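Local coordinates for protein choline dehydrogenase and related flavoproteins (Aspergillus oryzae, PDB 3Q9T) that oxidises formate as a formate oxidase of the glucose-methanol-choline oxidoreductase family, carrying an 8-formyl-FAD cofactor at its catalytic site, at residues Gly4-Phe9 against Asn255-Arg260; Asn19-Arg24 against Glu563-Met568; Gly153-Ser158 against Phe212-Asn217. All coordinates share one frame; numbering follows the deposited sequence.

Contact 1: Gly4-Phe9 against Asn255-Arg260; sequences GSHFDF and NFFADR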
ATOM      1  N   GLY A   4     -11.395  -3.528  41.383  1.00 20.96           N
ATOM      2  CA  GLY A   4     -12.788  -3.450  41.804  1.00 18.87           C
ATOM      3  C   GLY A   4     -13.179  -2.106  42.409  1.00 19.99           C
ATOM      4  O   GLY A   4     -14.312  -1.931  42.848  1.00 19.76           O
ATOM      5  N   SER A   5     -12.245  -1.158  42.432  1.00 19.81           N
ATOM      6  CA  SER A   5     -12.499   0.188  42.962  1.00 20.56           C
ATOM      7  C   SER A   5     -13.642   0.933  42.284  1.00 20.50           C
ATOM      8  O   SER A   5     -13.858   0.801  41.086  1.00 21.89           O
ATOM      9  CB  SER A   5     -11.241   1.039  42.850  1.00 22.56           C
ATOM     10  OG  SER A   5     -10.377   0.766  43.922  1.00 34.19           O
ATOM     11  N   HIS A   6     -14.367   1.726  43.062  1.00 22.74           N
ATOM     12  CA  HIS A   6     -15.484   2.511  42.540  1.00 20.24           C
ATOM     13  C   HIS A   6     -15.095   3.990  42.462  1.00 23.87           C
ATOM     14  O   HIS A   6     -14.369   4.497  43.310  1.00 21.55           O
ATOM     15  CB  HIS A   6     -16.712   2.364  43.447  1.00 19.11           C
ATOM     16  CG  HIS A   6     -17.445   1.075  43.275  1.00 23.24           C
ATOM     17  ND1 HIS A   6     -18.787   1.022  42.947  1.00 22.37           N
ATOM     18  CD2 HIS A   6     -17.031  -0.211  43.382  1.00 18.94           C
ATOM     19  CE1 HIS A   6     -19.159  -0.242  42.844  1.00 27.09           C
ATOM     20  NE2 HIS A   6     -18.113  -1.008  43.104  1.00 23.83           N
ATOM     21  N   PHE A   7     -15.583   4.680  41.440  1.00 26.95           N
ATOM     22  CA  PHE A   7     -15.374   6.111  41.325  1.00 17.94           C
ATOM     23  C   PHE A   7     -16.674   6.681  40.808  1.00 23.65           C
ATOM     24  O   PHE A   7     -17.413   5.969  40.130  1.00 24.39           O
ATOM     25  CB  PHE A   7     -14.241   6.416  40.344  1.00 18.14           C
ATOM     26  CG  PHE A   7     -12.925   5.790  40.719  1.00 18.46           C
ATOM     27  CD1 PHE A   7     -11.942   6.536  41.347  1.00 18.91           C
ATOM     28  CD2 PHE A   7     -12.667   4.457  40.431  1.00 19.70           C
ATOM     29  CE1 PHE A   7     -10.715   5.962  41.699  1.00 19.61           C
ATOM     30  CE2 PHE A   7     -11.450   3.878  40.777  1.00 20.84           C
ATOM     31  CZ  PHE A   7     -10.473   4.636  41.414  1.00 22.38           C
ATOM     32  N   ASP A   8     -16.969   7.942  41.131  1.00 22.94           N
ATOM     33  CA  ASP A   8     -18.130   8.620  40.546  1.00 20.89           C
ATOM     34  C   ASP A   8     -18.105   8.568  39.019  1.00 24.02           C
ATOM     35  O   ASP A   8     -19.114   8.234  38.374  1.00 23.33           O
ATOM     36  CB  ASP A   8     -18.209  10.084  40.998  1.00 22.46           C
ATOM     37  CG  ASP A   8     -18.901  10.252  42.350  1.00 27.87           C
ATOM     38  OD1 ASP A   8     -19.380   9.251  42.913  1.00 25.52           O
ATOM     39  OD2 ASP A   8     -18.979  11.400  42.838  1.00 29.99           O
ATOM     40  N   PHE A   9     -16.958   8.916  38.440  1.00 19.21           N
ATOM     41  CA  PHE A   9     -16.828   8.945  36.983  1.00 22.26           C
ATOM     42  C   PHE A   9     -15.567   8.248  36.529  1.00 24.55           C
ATOM     43  O   PHE A   9     -14.477   8.480  37.076  1.00 17.84           O
ATOM     44  CB  PHE A   9     -16.829  10.377  36.449  1.00 15.26           C
ATOM     45  CG  PHE A   9     -18.109  11.106  36.698  1.00 21.47           C
ATOM     46  CD1 PHE A   9     -19.244  10.798  35.970  1.00 18.75           C
ATOM     47  CD2 PHE A   9     -18.180  12.099  37.664  1.00 21.74           C
ATOM     48  CE1 PHE A   9     -20.420  11.472  36.197  1.00 25.73           C
ATOM     49  CE2 PHE A   9     -19.361  12.777  37.902  1.00 23.50           C
ATOM     50  CZ  PHE A   9     -20.484  12.463  37.176  1.00 21.61           C
ATOM     51  N   ASN A 255     -11.144  -4.783  37.150  1.00 23.13           N
ATOM     52  CA  ASN A 255     -12.399  -4.088  36.902  1.00 26.80           C
ATOM     53  C   ASN A 255     -12.454  -2.796  37.707  1.00 24.72           C
ATOM     54  O   ASN A 255     -12.111  -2.787  38.885  1.00 22.29           O
ATOM     55  CB  ASN A 255     -13.597  -4.972  37.251  1.00 21.52           C
ATOM     56  CG  ASN A 255     -13.502  -6.345  36.630  1.00 26.17           C
ATOM     57  OD1 ASN A 255     -13.391  -6.480  35.410  1.00 20.61           O
ATOM     58  ND2 ASN A 255     -13.517  -7.379  37.472  1.00 23.72           N
ATOM     59  N   PHE A 256     -12.861  -1.703  37.062  1.00 21.56           N
ATOM     60  CA  PHE A 256     -13.143  -0.455  37.777  1.00 21.63           C
ATOM     61  C   PHE A 256     -14.569  -0.026  37.472  1.00 26.86           C
ATOM     62  O   PHE A 256     -15.038  -0.168  36.339  1.00 23.54           O
ATOM     63  CB  PHE A 256     -12.176   0.658  37.400  1.00 21.07           C
ATOM     64  CG  PHE A 256     -10.736   0.344  37.687  1.00 23.24           C
ATOM     65  CD1 PHE A 256     -10.268   0.285  38.996  1.00 24.69           C
ATOM     66  CD2 PHE A 256      -9.843   0.125  36.650  1.00 23.59           C
ATOM     67  CE1 PHE A 256      -8.941   0.003  39.265  1.00 21.48           C
ATOM     68  CE2 PHE A 256      -8.505  -0.161  36.906  1.00 23.80           C
ATOM     69  CZ  PHE A 256      -8.053  -0.223  38.216  1.00 22.78           C
ATOM     70  N   PHE A 257     -15.251   0.505  38.484  1.00 27.00           N
ATOM     71  CA  PHE A 257     -16.679   0.772  38.385  1.00 18.94           C
ATOM     72  C   PHE A 257     -16.978   2.243  38.530  1.00 21.91           C
ATOM     73  O   PHE A 257     -16.302   2.957  39.283  1.00 18.58           O
ATOM     74  CB  PHE A 257     -17.444  -0.036  39.437  1.00 19.69           C
ATOM     75  CG  PHE A 257     -17.360  -1.520  39.224  1.00 18.30           C
ATOM     76  CD1 PHE A 257     -18.258  -2.163  38.397  1.00 25.64           C
ATOM     77  CD2 PHE A 257     -16.369  -2.262  39.830  1.00 20.07           C
ATOM     78  CE1 PHE A 257     -18.173  -3.527  38.175  1.00 22.73           C
ATOM     79  CE2 PHE A 257     -16.275  -3.631  39.609  1.00 22.62           C
ATOM     80  CZ  PHE A 257     -17.183  -4.259  38.790  1.00 16.94           C
ATOM     81  N   ALA A 258     -17.986   2.695  37.792  1.00 21.06           N
ATOM     82  CA  ALA A 258     -18.417   4.074  37.891  1.00 24.06           C
ATOM     83  C   ALA A 258     -19.749   4.091  38.604  1.00 23.51           C
ATOM     84  O   ALA A 258     -20.673   3.378  38.223  1.00 19.20           O
ATOM     85  CB  ALA A 258     -18.541   4.716  36.503  1.00 20.40           C
ATOM     86  N   ASP A 259     -19.846   4.912  39.638  1.00 17.47           N
ATOM     87  CA  ASP A 259     -21.104   5.055  40.358  1.00 25.00           C
ATOM     88  C   ASP A 259     -22.070   6.022  39.681  1.00 26.74           C
ATOM     89  O   ASP A 259     -23.275   5.917  39.849  1.00 26.11           O
ATOM     90  CB  ASP A 259     -20.831   5.431  41.804  1.00 20.72           C
ATOM     91  CG  ASP A 259     -20.136   4.317  42.538  1.00 29.17           C
ATOM     92  OD1 ASP A 259     -20.389   3.146  42.168  1.00 26.39           O
ATOM     93  OD2 ASP A 259     -19.323   4.599  43.439  1.00 25.55           O
ATOM     94  N   ARG A 260     -21.542   6.938  38.878  1.00 26.19           N
ATOM     95  CA  ARG A 260     -22.405   7.812  38.109  1.00 20.90           C
ATOM     96  C   ARG A 260     -22.370   7.458  36.634  1.00 23.12           C
ATOM     97  O   ARG A 260     -23.371   7.035  36.074  1.00 21.95           O
ATOM     98  CB  ARG A 260     -22.018   9.273  38.310  1.00 22.38           C
ATOM     99  CG  ARG A 260     -22.137   9.734  39.762  1.00 30.66           C
ATOM    100  CD  ARG A 260     -23.514   9.427  40.353  1.00 24.91           C
ATOM    101  NE  ARG A 260     -23.580   9.845  41.749  1.00 33.68           N
ATOM    102  CZ  ARG A 260     -24.210  10.932  42.183  1.00 35.10           C
ATOM    103  NH1 ARG A 260     -24.871  11.722  41.337  1.00 26.48           N
ATOM    104  NH2 ARG A 260     -24.187  11.218  43.477  1.00 43.08           N
TER
HETATM  105  O   HOH W   1     -18.610   6.891  44.355  1.00 30.94           O
HETATM  106  O   HOH W   2     -22.120   8.977  43.813  1.00 35.86           O
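Gly4-Phe9 and Asn255-Arg260 pair in parallel at one edge of a mixed sheet, 6-7 being the edge strand and 253-258 the next one in, with His6 bridged to Phe257 and Phe7 to Ala258. Phe257 straddles His6: its N donates to Ser5 O (3.0 Å) and its O accepts from Phe7 N (2.9 Å). Both chains then turn a corner, and Phe9 and Glu261 lead into the parallel sheet of the FAD-binding Rossmann-type domain; the bond from Arg260 N to Asp8 O (2.8 Å) lies at that turn.

On one face of the sheet, Phe257 CB sits over the centre of the His6 imidazole, 3.7 Å from the centroid, a CH-pi contact. His6 CG lies beside its backbone N (chi1 -77°), which places the imidazole over that CB. The two rings are slid apart and barely overlap. His6 ND1 donates to Asp259 OD1 at 2.8 Å with an N-H...O angle of 167°, meeting the syn lone pair, with the oxygen 8° out of the imidazole plane; this straight bond should fix the ring's rotation. On the other face Phe7 and Phe256 lie alongside each other and reach Leu34 of the neighbouring sheet. Arg260, whose NH2 pairs with Asp575, lays its CB 3.4 Å from Phe9 CE1. A water bridges the carboxylates of Asp8 and Asp259, donating to Asp8 OD1 and, at 2.6 Å, to Asp259 OD2.

Contact 2: Asn19-Arg24 against Glu563-Met568; sequences NTVAGR and EKCADM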
ATOM      1  N   ASN A  19      -9.144  13.772  28.989  1.00 19.59           N
ATOM      2  CA  ASN A  19      -8.674  14.630  30.073  1.00 16.27           C
ATOM      3  C   ASN A  19      -9.496  15.894  30.280  1.00 21.66           C
ATOM      4  O   ASN A  19      -9.657  16.346  31.407  1.00 26.07           O
ATOM      5  CB  ASN A  19      -7.192  14.959  29.892  1.00 22.22           C
ATOM      6  CG  ASN A  19      -6.325  13.720  29.973  1.00 22.19           C
ATOM      7  OD1 ASN A  19      -6.721  12.715  30.587  1.00 20.30           O
ATOM      8  ND2 ASN A  19      -5.144  13.776  29.361  1.00 18.60           N
ATOM      9  N   THR A  20     -10.028  16.458  29.200  1.00 20.42           N
ATOM     10  CA  THR A  20     -10.872  17.637  29.320  1.00 19.85           C
ATOM     11  C   THR A  20     -12.076  17.329  30.195  1.00 23.29           C
ATOM     12  O   THR A  20     -12.387  18.073  31.139  1.00 20.89           O
ATOM     13  CB  THR A  20     -11.377  18.123  27.939  1.00 21.74           C
ATOM     14  OG1 THR A  20     -10.257  18.406  27.093  1.00 18.01           O
ATOM     15  CG2 THR A  20     -12.241  19.380  28.089  1.00 20.25           C
ATOM     16  N   VAL A  21     -12.759  16.228  29.879  1.00 22.53           N
ATOM     17  CA  VAL A  21     -13.942  15.833  30.632  1.00 17.49           C
ATOM     18  C   VAL A  21     -13.544  15.544  32.079  1.00 26.19           C
ATOM     19  O   VAL A  21     -14.169  16.047  33.033  1.00 22.01           O
ATOM     20  CB  VAL A  21     -14.661  14.609  30.002  1.00 21.76           C
ATOM     21  CG1 VAL A  21     -15.741  14.058  30.949  1.00 13.76           C
ATOM     22  CG2 VAL A  21     -15.269  14.981  28.649  1.00 14.09           C
ATOM     23  N   ALA A  22     -12.476  14.769  32.240  1.00 19.70           N
ATOM     24  CA  ALA A  22     -12.025  14.385  33.577  1.00 23.61           C
ATOM     25  C   ALA A  22     -11.681  15.581  34.463  1.00 19.75           C
ATOM     26  O   ALA A  22     -12.032  15.593  35.635  1.00 23.32           O
ATOM     27  CB  ALA A  22     -10.845  13.443  33.499  1.00 18.79           C
ATOM     28  N   GLY A  23     -10.973  16.561  33.907  1.00 21.43           N
ATOM     29  CA  GLY A  23     -10.501  17.695  34.683  1.00 18.65           C
ATOM     30  C   GLY A  23     -11.649  18.594  35.098  1.00 20.71           C
ATOM     31  O   GLY A  23     -11.652  19.156  36.185  1.00 25.22           O
ATOM     32  N   ARG A  24     -12.643  18.706  34.229  1.00 24.56           N
ATOM     33  CA  ARG A  24     -13.797  19.543  34.502  1.00 24.53           C
ATOM     34  C   ARG A  24     -14.684  18.904  35.560  1.00 28.29           C
ATOM     35  O   ARG A  24     -15.157  19.576  36.485  1.00 23.66           O
ATOM     36  CB  ARG A  24     -14.586  19.800  33.222  1.00 22.94           C
ATOM     37  CG  ARG A  24     -13.849  20.691  32.227  1.00 26.29           C
ATOM     38  CD  ARG A  24     -13.510  22.058  32.820  1.00 23.07           C
ATOM     39  NE  ARG A  24     -13.035  22.975  31.781  1.00 27.31           N
ATOM     40  CZ  ARG A  24     -12.413  24.131  32.006  1.00 23.55           C
ATOM     41  NH1 ARG A  24     -12.197  24.551  33.246  1.00 19.23           N
ATOM     42  NH2 ARG A  24     -12.021  24.878  30.979  1.00 21.52           N
ATOM     43  N   GLU A 563     -15.564  19.811  26.511  1.00 18.49           N
ATOM     44  CA  GLU A 563     -16.031  20.850  27.421  1.00 17.81           C
ATOM     45  C   GLU A 563     -17.549  20.762  27.525  1.00 16.07           C
ATOM     46  O   GLU A 563     -18.107  20.809  28.621  1.00 24.13           O
ATOM     47  CB  GLU A 563     -15.597  22.248  26.952  1.00 20.72           C
ATOM     48  CG  GLU A 563     -14.104  22.514  26.957  1.00 19.62           C
ATOM     49  CD  GLU A 563     -13.540  22.854  28.329  1.00 20.58           C
ATOM     50  OE1 GLU A 563     -14.214  22.617  29.351  1.00 28.74           O
ATOM     51  OE2 GLU A 563     -12.404  23.370  28.387  1.00 20.24           O
ATOM     52  N   LYS A 564     -18.213  20.605  26.386  1.00 18.96           N
ATOM     53  CA  LYS A 564     -19.664  20.500  26.375  1.00 18.79           C
ATOM     54  C   LYS A 564     -20.101  19.233  27.100  1.00 22.83           C
ATOM     55  O   LYS A 564     -21.012  19.261  27.921  1.00 25.41           O
ATOM     56  CB  LYS A 564     -20.221  20.543  24.950  1.00 19.80           C
ATOM     57  CG  LYS A 564     -21.763  20.454  24.869  1.00 20.38           C
ATOM     58  CD  LYS A 564     -22.276  20.777  23.459  1.00 20.79           C
ATOM     59  CE  LYS A 564     -23.794  20.694  23.353  1.00 18.68           C
ATOM     60  NZ  LYS A 564     -24.478  21.406  24.475  1.00 25.07           N
ATOM     61  N   CYS A 565     -19.439  18.122  26.813  1.00 21.13           N
ATOM     62  CA  CYS A 565     -19.780  16.873  27.476  1.00 21.89           C
ATOM     63  C   CYS A 565     -19.797  17.026  28.992  1.00 20.92           C
ATOM     64  O   CYS A 565     -20.745  16.609  29.652  1.00 20.38           O
ATOM     65  CB  CYS A 565     -18.794  15.764  27.107  1.00 24.62           C
ATOM     66  SG  CYS A 565     -19.269  14.179  27.825  1.00 20.68           S
ATOM     67  N   ALA A 566     -18.731  17.602  29.535  1.00 18.12           N
ATOM     68  CA  ALA A 566     -18.617  17.827  30.971  1.00 21.17           C
ATOM     69  C   ALA A 566     -19.767  18.718  31.488  1.00 25.10           C
ATOM     70  O   ALA A 566     -20.412  18.403  32.493  1.00 19.35           O
ATOM     71  CB  ALA A 566     -17.243  18.441  31.302  1.00 15.40           C
ATOM     72  N   ASP A 567     -20.034  19.815  30.788  1.00 19.66           N
ATOM     73  CA  ASP A 567     -21.162  20.673  31.142  1.00 25.14           C
ATOM     74  C   ASP A 567     -22.460  19.874  31.214  1.00 25.58           C
ATOM     75  O   ASP A 567     -23.180  19.961  32.206  1.00 27.34           O
ATOM     76  CB  ASP A 567     -21.311  21.848  30.168  1.00 23.27           C
ATOM     77  CG  ASP A 567     -20.717  23.151  30.715  1.00 29.68           C
ATOM     78  OD1 ASP A 567     -19.986  23.089  31.732  1.00 21.53           O
ATOM     79  OD2 ASP A 567     -20.969  24.232  30.114  1.00 21.72           O
ATOM     80  N   MET A 568     -22.747  19.081  30.179  1.00 24.77           N
ATOM     81  CA  MET A 568     -23.989  18.293  30.133  1.00 21.74           C
ATOM     82  C   MET A 568     -24.080  17.238  31.250  1.00 30.49           C
ATOM     83  O   MET A 568     -25.170  16.979  31.775  1.00 27.06           O
ATOM     84  CB  MET A 568     -24.191  17.668  28.754  1.00 24.05           C
ATOM     85  CG  MET A 568     -24.271  18.711  27.611  1.00 24.18           C
ATOM     86  SD  MET A 568     -24.803  18.014  26.028  1.00 21.02           S
ATOM     87  CE  MET A 568     -23.402  16.937  25.684  1.00 22.27           C
TER
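Arg24 lays its CB against the methyl of Ala566, CB to CB 3.5 Å, where two helices of the FAD-binding domain pack. Helix 16-25 begins within a glycine-rich turn (Gly13, Gly15, Gly18) that fits the Rossmann-type GxGxxG pattern, and helix 555-572 lies near the C-terminus. The short segments approach to 8.3 Å between axes and run in roughly the same direction, crossing at -37°. The nearest pair of CA atoms is Val21 CA and Ala566 CA, 5.1 Å apart, consistent with the small side chain of Ala566 at the crossing.

Beyond Ala566 the Arg24 chain bends at chi2 (-59°) and brings its guanidinium to Glu563, which bends at its own chi2. The grip is side-on and bidentate. NE donates to OE1 of Glu563 at 2.7 Å, on the syn lone pair, with that oxygen tilted from the guanidinium plane; NH2 donates to OE2 at 3.0 Å. The two planes are twisted 38° apart, so the pairing is not coplanar. Glu563 OE2 has a second partner in Ser132, and Arg24 NH1 pairs with Glu27, which leaves both charged groups held by more than each other.

Next to the ion pair, Thr20 turns CG2 toward Glu563, 3.7 Å from its CD, while OG1 bonds back to the carbonyl of Thr16, an FAD-binding residue. On the other flank of Ala566, Val21 sends one branch across to Cys565: CG2 rests 3.9 Å from CB, with SG slightly farther away.

Contact 3: Gly153-Ser158 against Phe212-Asn217; sequences GPIPIS and FLFVKN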
ATOM      1  N   GLY A 153      -9.129  28.612  30.216  1.00 25.13           N
ATOM      2  CA  GLY A 153      -8.832  27.210  30.443  1.00 20.68           C
ATOM      3  C   GLY A 153      -7.358  26.895  30.643  1.00 26.56           C
ATOM      4  O   GLY A 153      -6.499  27.745  30.425  1.00 24.86           O
ATOM      5  N   PRO A 154      -7.052  25.646  31.033  1.00 24.80           N
ATOM      6  CA  PRO A 154      -5.691  25.267  31.411  1.00 20.03           C
ATOM      7  C   PRO A 154      -4.805  24.920  30.210  1.00 23.09           C
ATOM      8  O   PRO A 154      -3.713  24.403  30.417  1.00 24.07           O
ATOM      9  CB  PRO A 154      -5.918  24.030  32.274  1.00 20.19           C
ATOM     10  CG  PRO A 154      -7.108  23.362  31.593  1.00 23.33           C
ATOM     11  CD  PRO A 154      -7.983  24.502  31.099  1.00 21.47           C
ATOM     12  N   ILE A 155      -5.252  25.209  28.990  1.00 22.42           N
ATOM     13  CA  ILE A 155      -4.403  25.006  27.816  1.00 22.44           C
ATOM     14  C   ILE A 155      -3.908  26.319  27.230  1.00 23.99           C
ATOM     15  O   ILE A 155      -4.649  26.994  26.509  1.00 19.44           O
ATOM     16  CB  ILE A 155      -5.132  24.205  26.729  1.00 27.26           C
ATOM     17  CG1 ILE A 155      -5.402  22.793  27.243  1.00 22.75           C
ATOM     18  CG2 ILE A 155      -4.302  24.152  25.446  1.00 20.09           C
ATOM     19  CD1 ILE A 155      -6.777  22.404  27.045  1.00 25.57           C
ATOM     20  N   PRO A 156      -2.651  26.686  27.547  1.00 22.98           N
ATOM     21  CA  PRO A 156      -2.092  27.950  27.068  1.00 24.13           C
ATOM     22  C   PRO A 156      -1.946  27.948  25.544  1.00 24.34           C
ATOM     23  O   PRO A 156      -1.391  27.011  24.968  1.00 28.24           O
ATOM     24  CB  PRO A 156      -0.719  28.006  27.747  1.00 22.95           C
ATOM     25  CG  PRO A 156      -0.816  27.011  28.899  1.00 27.44           C
ATOM     26  CD  PRO A 156      -1.686  25.941  28.375  1.00 18.62           C
ATOM     27  N   ILE A 157      -2.483  28.981  24.905  1.00 20.54           N
ATOM     28  CA  ILE A 157      -2.415  29.125  23.460  1.00 22.30           C
ATOM     29  C   ILE A 157      -1.940  30.522  23.116  1.00 29.73           C
ATOM     30  O   ILE A 157      -2.171  31.493  23.860  1.00 22.08           O
ATOM     31  CB  ILE A 157      -3.800  28.967  22.794  1.00 25.10           C
ATOM     32  CG1 ILE A 157      -4.661  30.206  23.074  1.00 20.44           C
ATOM     33  CG2 ILE A 157      -4.473  27.677  23.240  1.00 21.44           C
ATOM     34  CD1 ILE A 157      -5.838  30.368  22.143  1.00 27.76           C
ATOM     35  N   SER A 158      -1.310  30.629  21.957  1.00 28.25           N
ATOM     36  CA  SER A 158      -0.797  31.904  21.487  1.00 24.46           C
ATOM     37  C   SER A 158      -0.656  31.834  19.981  1.00 25.76           C
ATOM     38  O   SER A 158      -0.513  30.743  19.424  1.00 25.17           O
ATOM     39  CB  SER A 158       0.573  32.172  22.121  1.00 19.94           C
ATOM     40  OG  SER A 158       1.177  33.319  21.560  1.00 29.47           O
ATOM     41  N   PHE A 212      -3.122  16.806  29.123  1.00 23.15           N
ATOM     42  CA  PHE A 212      -2.656  16.378  30.449  1.00 21.76           C
ATOM     43  C   PHE A 212      -2.609  17.540  31.448  1.00 23.77           C
ATOM     44  O   PHE A 212      -2.575  17.331  32.660  1.00 24.94           O
ATOM     45  CB  PHE A 212      -1.284  15.714  30.357  1.00 19.87           C
ATOM     46  CG  PHE A 212      -0.286  16.501  29.554  1.00 25.73           C
ATOM     47  CD1 PHE A 212       0.084  16.082  28.284  1.00 20.16           C
ATOM     48  CD2 PHE A 212       0.272  17.664  30.063  1.00 22.34           C
ATOM     49  CE1 PHE A 212       1.005  16.803  27.539  1.00 22.77           C
ATOM     50  CE2 PHE A 212       1.183  18.405  29.317  1.00 23.91           C
ATOM     51  CZ  PHE A 212       1.553  17.973  28.059  1.00 29.47           C
ATOM     52  N   LEU A 213      -2.598  18.757  30.918  1.00 18.09           N
ATOM     53  CA  LEU A 213      -2.645  19.975  31.715  1.00 16.47           C
ATOM     54  C   LEU A 213      -3.974  20.141  32.472  1.00 23.33           C
ATOM     55  O   LEU A 213      -4.070  20.953  33.400  1.00 23.92           O
ATOM     56  CB  LEU A 213      -2.453  21.175  30.779  1.00 19.95           C
ATOM     57  CG  LEU A 213      -1.123  21.946  30.746  1.00 30.66           C
ATOM     58  CD1 LEU A 213       0.049  21.135  31.281  1.00 17.91           C
ATOM     59  CD2 LEU A 213      -0.841  22.495  29.350  1.00 23.03           C
ATOM     60  N   PHE A 214      -5.006  19.419  32.032  1.00 18.27           N
ATOM     61  CA  PHE A 214      -6.312  19.446  32.675  1.00 20.23           C
ATOM     62  C   PHE A 214      -6.363  18.618  33.966  1.00 23.77           C
ATOM     63  O   PHE A 214      -7.212  18.860  34.833  1.00 25.41           O
ATOM     64  CB  PHE A 214      -7.363  18.852  31.737  1.00 21.85           C
ATOM     65  CG  PHE A 214      -8.178  19.862  31.000  1.00 25.40           C
ATOM     66  CD1 PHE A 214      -9.243  20.500  31.622  1.00 24.21           C
ATOM     67  CD2 PHE A 214      -7.909  20.151  29.667  1.00 18.87           C
ATOM     68  CE1 PHE A 214     -10.025  21.432  30.934  1.00 19.96           C
ATOM     69  CE2 PHE A 214      -8.686  21.083  28.972  1.00 22.41           C
ATOM     70  CZ  PHE A 214      -9.745  21.721  29.604  1.00 19.93           C
ATOM     71  N   VAL A 215      -5.492  17.621  34.088  1.00 21.51           N
ATOM     72  CA  VAL A 215      -5.729  16.572  35.094  1.00 28.30           C
ATOM     73  C   VAL A 215      -4.638  16.374  36.143  1.00 29.14           C
ATOM     74  O   VAL A 215      -4.657  15.388  36.890  1.00 30.50           O
ATOM     75  CB  VAL A 215      -6.023  15.210  34.431  1.00 22.50           C
ATOM     76  CG1 VAL A 215      -7.298  15.288  33.623  1.00 19.19           C
ATOM     77  CG2 VAL A 215      -4.842  14.766  33.568  1.00 16.24           C
ATOM     78  N   LYS A 216      -3.697  17.306  36.213  1.00 32.34           N
ATOM     79  CA  LYS A 216      -2.641  17.224  37.221  1.00 37.38           C
ATOM     80  C   LYS A 216      -2.999  18.040  38.473  1.00 39.88           C
ATOM     81  O   LYS A 216      -3.896  18.889  38.447  1.00 32.22           O
ATOM     82  CB  LYS A 216      -1.295  17.650  36.624  1.00 39.68           C
ATOM     83  CG  LYS A 216      -1.344  18.981  35.850  1.00 50.12           C
ATOM     84  CD  LYS A 216      -0.107  19.185  34.962  1.00 44.35           C
ATOM     85  CE  LYS A 216       1.094  19.751  35.725  1.00 35.41           C
ATOM     86  NZ  LYS A 216       1.056  21.243  35.776  1.00 55.29           N
ATOM     87  N   ASN A 217      -2.313  17.751  39.576  1.00 52.65           N
ATOM     88  CA  ASN A 217      -2.558  18.438  40.846  1.00 52.87           C
ATOM     89  C   ASN A 217      -4.032  18.446  41.241  1.00 52.85           C
ATOM     90  O   ASN A 217      -4.542  19.441  41.763  1.00 46.96           O
ATOM     91  CB  ASN A 217      -2.028  19.879  40.814  1.00 56.65           C
ATOM     92  CG  ASN A 217      -0.652  19.984  40.179  1.00 66.22           C
ATOM     93  OD1 ASN A 217      -0.429  20.818  39.299  1.00 69.87           O
ATOM     94  ND2 ASN A 217       0.275  19.127  40.610  1.00 60.39           N
TER
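The Phe214 ring carries Pro154 on one face: CG stands over the ring centre, 3.4 Å from the centroid and 7° off the normal, a CH-pi contact. The neighbouring CD of the same pyrrolidine lies nearer the rim, 3.6 Å from Phe214 CZ. Ile155 approaches the same phenyl obliquely through CD1, on the CD2 and CE2 side, but the modelled approach of Ile155 CD1 to Phe214 CE2 is too close to be trusted.

Leu213 packs on the backbone of the two prolines, its CB 3.5 Å from Pro154 O, and its methyl CD2 comes to 3.7 Å from CD of the Pro156 ring. The junction is apolar packing of Pro154 and Pro156 with Leu213 and Phe214, the Pro154 carbonyl oxygen lying against aliphatic carbons of Leu213.

Structurally it joins the start of strand 155-159 to the loop between strands 207-208 and 221-224. Strand 155-159 lies between 133-136 and 195-204 in the large mixed sheet, and Pro156 reaches Tyr204 there. Phe214 also touches Thr20 and Arg24 of helix 16-25, and Tyr559 and Glu563 of helix 555-572, so this loop packs between the sheet and the two helices.

How the contacts relate
Contact 2 is buried; contacts 1 and 3 are partly buried, the centre of contact 1 lying about 30 Å from the centre of the chain, against about 18 Å for the other two. Helices 16-25 and 555-572, which pack in contact 2, are the same two that Phe214 of contact 3 touches: its CZ lies 3.4 Å from Glu563 OE2 and its CE1 3.5 Å from Arg24 NE. Contact 1 joins strands and touches neither, its nearest atoms being about 7 Å from contact 2. Contact 1 combines backbone strand bonds with charged groups and waters; contact 2 pairs one bidentate salt bridge with apolar side chains; contact 3 relies on proline and aromatic packing.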